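Sugar ABC transporter substrate-binding protein (Treponema pallidum subsp. pallidum, PDB 5U2P) is probably the periplasmic ligand-binding component of an ABC transporter, capturing a solute, possibly a sugar, that has not been identified. Local coordinates at residues Ala141-Lys146 with Ala264-Ser269; Arg39-Ser44 with Ile67-Tyr72. All blocks are in the same frame, centred on the assembly; numbering follows the deposited sequence.

Contact 1: residues Ala141-Lys146 with Ala264-Ser269; sequences ALFYNK and AMYFGS
Phe-143 and Tyr-266 face each other as an antiparallel hydrogen-bonded pair, each donating its N-H to the other's carbonyl, with Phe-143 N to Tyr-266 O at 2.8 Å. A second such pair, Ala-141 with Gly-268, is slightly longer, at 3.2 Å from Gly-268 N to Ala-141 O, and both of its donors are tilted out of the carbonyl planes. Asn-145 N adds a fifth rung to Ala-264 O (3.0 Å).

On one face of the ladder, the Phe-143 ring presents its edge to Gly-268, CE2 lying in plane 3.4 Å from the carbonyl O. Its CD2 meets the edge of the Tyr-266 ring, whose hydroxyl hydrogen-bonds Ser-183 OG. The other face carries Leu-142, Tyr-144, Met-265 and Phe-267. With CG anti to the backbone N (chi1 -175°), Leu-142 brings CD1 to 3.9 Å from Met-265 CB, while its CD2 touches the sulfur. Phe-267 swings CD1 to within 3.3 Å of Ala-141 O.

Each segment ends at the start of a helix: Asn-145 N-caps helix 146-151, and after the chain turns at Gly-268, Ser-269 N-caps helix 270-279, its OG bonding Leu-271 N and also Ser-138 OG. Helix 270-279 covers the Phe-143 and Tyr-266 face, and helix 160-172 packs on Met-265 from the other. Within the mixed sheet, strand 138-145 also pairs antiparallel with strand 285-288, through backbone bonds of Leu-142 with Cys-288 and Tyr-144 with Gly-286, whereas strand 263-267 pairs in parallel with strand 178-181.

Contact 2: residues Arg39-Ser44 with Ile67-Tyr72; sequences REKHYS and IQDDQY
The Arg-39 guanidinium has Tyr-72 CD1 over one face, 3.7 Å above its plane and near the rim, with guanidinium and ring planes inclined by 38°. The aliphatic part makes the closer contact: extended from CG to NE, Arg-39 crosses the Tyr-72 ring and sets its CG over the face as a CH-pi contact, 3.5 Å from Tyr-72 CG. Asp-69 OD1 lies over one face of the His-42 imidazole, also toward its rim.

The Asp-69 carboxylate, its CG beside the backbone N (chi1 -71°), is held by the backbone of 39-44. Its OD2 accepts Lys-41 N at 2.9 Å through the syn lone pair, and Lys-41 CB and CG pack against the same carboxylate. Glu-40 N bonds to Ile-67 O (2.7 Å) from above the carbonyl plane, where the parallel pairing of Arg-39 with Ile-67 ends.

Glu-90 receives Arg-39 N and His-42 ND1, and its carbonyl bonds the Tyr-72 hydroxyl. Arg-39 NE is buried without a partner. Two backbone N-H donors, one to a carbonyl and one to a carboxylate, thus join the segments with the Arg-39 packing. The Lys-41 N-H and nearby ammonium probably favour an ionised Asp-69, partly offset by Glu-40.

Overall arrangement
From the N terminus, strand 33-39 runs into the turn at 39-44, then helix 45-58 and strand 61-67 return the chain to 67-72. Contact 2 therefore closes a short beta-alpha-beta excursion at the ends of two adjacent parallel strands, as helix 72-81 begins. Contact 1 opens later in the chain and closes a much longer loop of 117 residues, about half of them helical, joining strands 138-145 and 263-267 of a second sheet. The two closures follow in series, neither nesting nor crossing. Their centres lie 34 Å apart, on opposite sides of the chain's centre, consistent with the two-lobed build of periplasmic binding proteins.

Contact 1: residues Ala141-Lys146 with Ala264-Ser269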
# COMPACT_ATOMS: atom_id res chain seq x y z
N ALA A 141 -3.15 5.81 -7.21
CA ALA A 141 -2.96 6.94 -8.09
C ALA A 141 -4.20 7.20 -8.94
O ALA A 141 -5.12 6.38 -8.99
CB ALA A 141 -1.73 6.68 -8.98
N LEU A 142 -4.19 8.34 -9.61
CA LEU A 142 -5.19 8.70 -10.61
C LEU A 142 -4.73 8.19 -11.96
O LEU A 142 -3.75 8.68 -12.52
CB LEU A 142 -5.39 10.21 -10.65
CG LEU A 142 -6.49 10.72 -11.57
CD1 LEU A 142 -7.87 10.26 -11.11
CD2 LEU A 142 -6.43 12.25 -11.64
N PHE A 143 -5.41 7.17 -12.45
CA PHE A 143 -5.13 6.60 -13.75
C PHE A 143 -6.10 7.16 -14.77
O PHE A 143 -7.30 7.29 -14.48
CB PHE A 143 -5.20 5.09 -13.67
CG PHE A 143 -4.19 4.50 -12.74
CD1 PHE A 143 -2.88 4.32 -13.16
CD2 PHE A 143 -4.51 4.18 -11.44
CE1 PHE A 143 -1.93 3.80 -12.32
CE2 PHE A 143 -3.58 3.65 -10.59
CZ PHE A 143 -2.27 3.47 -11.03
N TYR A 144 -5.60 7.53 -15.93
CA TYR A 144 -6.45 8.13 -16.94
C TYR A 144 -6.13 7.66 -18.34
O TYR A 144 -5.02 7.17 -18.63
CB TYR A 144 -6.38 9.65 -16.87
CG TYR A 144 -5.03 10.26 -17.17
CD1 TYR A 144 -4.09 10.43 -16.16
CD2 TYR A 144 -4.70 10.68 -18.46
CE1 TYR A 144 -2.85 11.01 -16.42
CE2 TYR A 144 -3.47 11.27 -18.72
CZ TYR A 144 -2.55 11.42 -17.70
OH TYR A 144 -1.32 11.98 -17.93
N ASN A 145 -7.15 7.76 -19.17
CA ASN A 145 -7.08 7.37 -20.58
C ASN A 145 -6.54 8.53 -21.41
O ASN A 145 -7.29 9.47 -21.73
CB ASN A 145 -8.46 6.93 -21.08
CG ASN A 145 -8.41 6.38 -22.49
OD1 ASN A 145 -7.56 6.77 -23.29
ND2 ASN A 145 -9.32 5.45 -22.80
N LYS A 146 -5.26 8.46 -21.76
CA LYS A 146 -4.56 9.53 -22.47
C LYS A 146 -5.23 9.90 -23.80
O LYS A 146 -5.21 11.06 -24.21
CB LYS A 146 -3.11 9.14 -22.74
CG LYS A 146 -2.18 9.18 -21.56
CD LYS A 146 -0.75 8.86 -21.99
CE LYS A 146 0.25 9.14 -20.89
NZ LYS A 146 1.64 8.84 -21.31
N ALA A 264 -13.03 8.02 -18.08
CA ALA A 264 -11.91 8.91 -18.34
C ALA A 264 -10.81 8.72 -17.33
O ALA A 264 -9.62 8.65 -17.69
CB ALA A 264 -12.38 10.36 -18.33
N MET A 265 -11.21 8.64 -16.07
CA MET A 265 -10.30 8.58 -14.93
C MET A 265 -10.75 7.52 -13.93
O MET A 265 -11.94 7.36 -13.69
CB MET A 265 -10.23 9.93 -14.23
CG MET A 265 -9.62 11.04 -15.04
SD MET A 265 -9.58 12.59 -14.14
CE MET A 265 -11.32 12.99 -14.09
N TYR A 266 -9.78 6.82 -13.35
CA TYR A 266 -10.03 5.87 -12.28
C TYR A 266 -9.06 6.17 -11.15
O TYR A 266 -7.87 6.32 -11.41
CB TYR A 266 -9.85 4.42 -12.78
CG TYR A 266 -9.81 3.44 -11.62
CD1 TYR A 266 -10.98 3.06 -10.97
CD2 TYR A 266 -8.61 2.96 -11.14
CE1 TYR A 266 -10.94 2.16 -9.90
CE2 TYR A 266 -8.56 2.10 -10.07
CZ TYR A 266 -9.73 1.71 -9.46
OH TYR A 266 -9.63 0.84 -8.40
N PHE A 267 -9.54 6.33 -9.92
CA PHE A 267 -8.65 6.46 -8.78
C PHE A 267 -8.66 5.18 -7.96
O PHE A 267 -9.71 4.70 -7.53
CB PHE A 267 -9.00 7.62 -7.85
CG PHE A 267 -8.02 7.76 -6.74
CD1 PHE A 267 -6.79 8.34 -6.97
CD2 PHE A 267 -8.26 7.21 -5.48
CE1 PHE A 267 -5.83 8.41 -5.98
CE2 PHE A 267 -7.32 7.28 -4.50
CZ PHE A 267 -6.11 7.89 -4.74
N GLY A 268 -7.47 4.64 -7.73
CA GLY A 268 -7.34 3.44 -6.95
C GLY A 268 -5.99 2.78 -7.11
O GLY A 268 -5.00 3.41 -7.48
N SER A 269 -5.99 1.49 -6.83
CA SER A 269 -4.78 0.69 -6.81
C SER A 269 -4.15 0.52 -8.18
O SER A 269 -4.86 0.23 -9.15
CB SER A 269 -5.08 -0.69 -6.25
OG SER A 269 -3.93 -1.49 -6.36

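Contact 2: residues Arg39-Ser44 with Ile67-Tyr72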
# COMPACT_ATOMS: atom_id res chain seq x y z
N ARG A 39 6.07 -18.82 5.75
CA ARG A 39 4.73 -19.27 5.39
C ARG A 39 4.80 -20.21 4.20
O ARG A 39 5.54 -19.97 3.25
CB ARG A 39 3.81 -18.08 5.05
CG ARG A 39 3.34 -17.26 6.25
CD ARG A 39 2.44 -16.11 5.80
NE ARG A 39 2.34 -15.04 6.80
CZ ARG A 39 1.28 -14.82 7.59
NH1 ARG A 39 0.20 -15.60 7.53
NH2 ARG A 39 1.31 -13.81 8.45
N GLU A 40 4.03 -21.29 4.28
CA GLU A 40 3.97 -22.29 3.23
C GLU A 40 3.81 -21.66 1.85
O GLU A 40 4.63 -21.88 0.96
CB GLU A 40 2.82 -23.26 3.52
CG GLU A 40 2.65 -24.39 2.52
CD GLU A 40 1.48 -25.29 2.87
OE1 GLU A 40 0.55 -24.82 3.55
OE2 GLU A 40 1.50 -26.47 2.48
N LYS A 41 2.78 -20.84 1.68
CA LYS A 41 2.46 -20.27 0.36
C LYS A 41 3.43 -19.17 -0.05
O LYS A 41 3.38 -18.69 -1.17
CB LYS A 41 1.03 -19.73 0.33
CG LYS A 41 -0.05 -20.78 0.48
CD LYS A 41 -1.44 -20.18 0.30
CE LYS A 41 -2.53 -21.24 0.29
NZ LYS A 41 -2.68 -21.88 1.63
N HIS A 42 4.30 -18.76 0.86
CA HIS A 42 5.27 -17.72 0.55
C HIS A 42 6.65 -18.30 0.27
O HIS A 42 7.58 -17.57 -0.07
CB HIS A 42 5.34 -16.70 1.70
CG HIS A 42 4.12 -15.84 1.81
ND1 HIS A 42 3.90 -14.98 2.86
CD2 HIS A 42 3.04 -15.71 0.99
CE1 HIS A 42 2.75 -14.36 2.69
NE2 HIS A 42 2.21 -14.78 1.56
N TYR A 43 6.80 -19.62 0.44
CA TYR A 43 8.07 -20.29 0.17
C TYR A 43 8.17 -20.57 -1.32
O TYR A 43 8.07 -21.71 -1.76
CB TYR A 43 8.20 -21.58 0.98
CG TYR A 43 9.55 -22.25 0.88
CD1 TYR A 43 10.73 -21.51 0.84
CD2 TYR A 43 9.66 -23.64 0.88
CE1 TYR A 43 11.97 -22.12 0.76
CE2 TYR A 43 10.89 -24.26 0.80
CZ TYR A 43 12.04 -23.50 0.75
OH TYR A 43 13.27 -24.13 0.67
N SER A 44 8.34 -19.50 -2.07
CA SER A 44 8.30 -19.55 -3.53
C SER A 44 9.55 -20.17 -4.12
O SER A 44 10.55 -20.40 -3.43
CB SER A 44 8.12 -18.14 -4.08
OG SER A 44 9.22 -17.31 -3.69
N ILE A 67 5.25 -23.19 7.53
CA ILE A 67 4.04 -23.30 8.31
C ILE A 67 2.84 -22.95 7.44
O ILE A 67 2.89 -21.98 6.67
CB ILE A 67 4.07 -22.39 9.54
CG1 ILE A 67 5.35 -22.61 10.36
CG2 ILE A 67 2.83 -22.59 10.38
CD1 ILE A 67 5.48 -24.00 11.00
N GLN A 68 1.78 -23.75 7.57
CA GLN A 68 0.51 -23.48 6.90
C GLN A 68 0.07 -22.06 7.23
O GLN A 68 0.07 -21.66 8.40
CB GLN A 68 -0.55 -24.49 7.35
CG GLN A 68 -1.82 -24.51 6.53
CD GLN A 68 -2.75 -25.64 6.95
OE1 GLN A 68 -2.38 -26.81 6.91
NE2 GLN A 68 -3.96 -25.28 7.37
N ASP A 69 -0.29 -21.30 6.20
CA ASP A 69 -0.42 -19.85 6.31
C ASP A 69 -1.36 -19.38 7.41
O ASP A 69 -1.01 -18.48 8.18
CB ASP A 69 -0.88 -19.27 4.97
CG ASP A 69 0.20 -19.34 3.92
OD1 ASP A 69 0.51 -18.29 3.31
OD2 ASP A 69 0.74 -20.44 3.69
N ASP A 70 -2.53 -20.00 7.50
CA ASP A 70 -3.51 -19.59 8.50
C ASP A 70 -3.00 -19.83 9.92
O ASP A 70 -3.54 -19.29 10.88
CB ASP A 70 -4.84 -20.32 8.27
CG ASP A 70 -4.74 -21.81 8.50
OD1 ASP A 70 -4.21 -22.52 7.62
OD2 ASP A 70 -5.20 -22.28 9.57
N GLN A 71 -1.92 -20.61 10.05
CA GLN A 71 -1.38 -20.98 11.35
C GLN A 71 -0.11 -20.20 11.68
O GLN A 71 0.35 -20.22 12.83
CB GLN A 71 -1.06 -22.48 11.39
CG GLN A 71 -2.23 -23.39 11.03
CD GLN A 71 -2.98 -23.87 12.25
OE1 GLN A 71 -3.25 -23.10 13.18
NE2 GLN A 71 -3.32 -25.15 12.27
N TYR A 72 0.46 -19.54 10.68
CA TYR A 72 1.81 -19.00 10.82
C TYR A 72 1.94 -17.98 11.97
O TYR A 72 2.88 -18.07 12.75
CB TYR A 72 2.29 -18.36 9.51
CG TYR A 72 3.70 -17.84 9.64
CD1 TYR A 72 3.96 -16.51 9.92
CD2 TYR A 72 4.78 -18.71 9.51
CE1 TYR A 72 5.25 -16.05 10.05
CE2 TYR A 72 6.08 -18.25 9.64
CZ TYR A 72 6.32 -16.93 9.93
OH TYR A 72 7.62 -16.50 10.07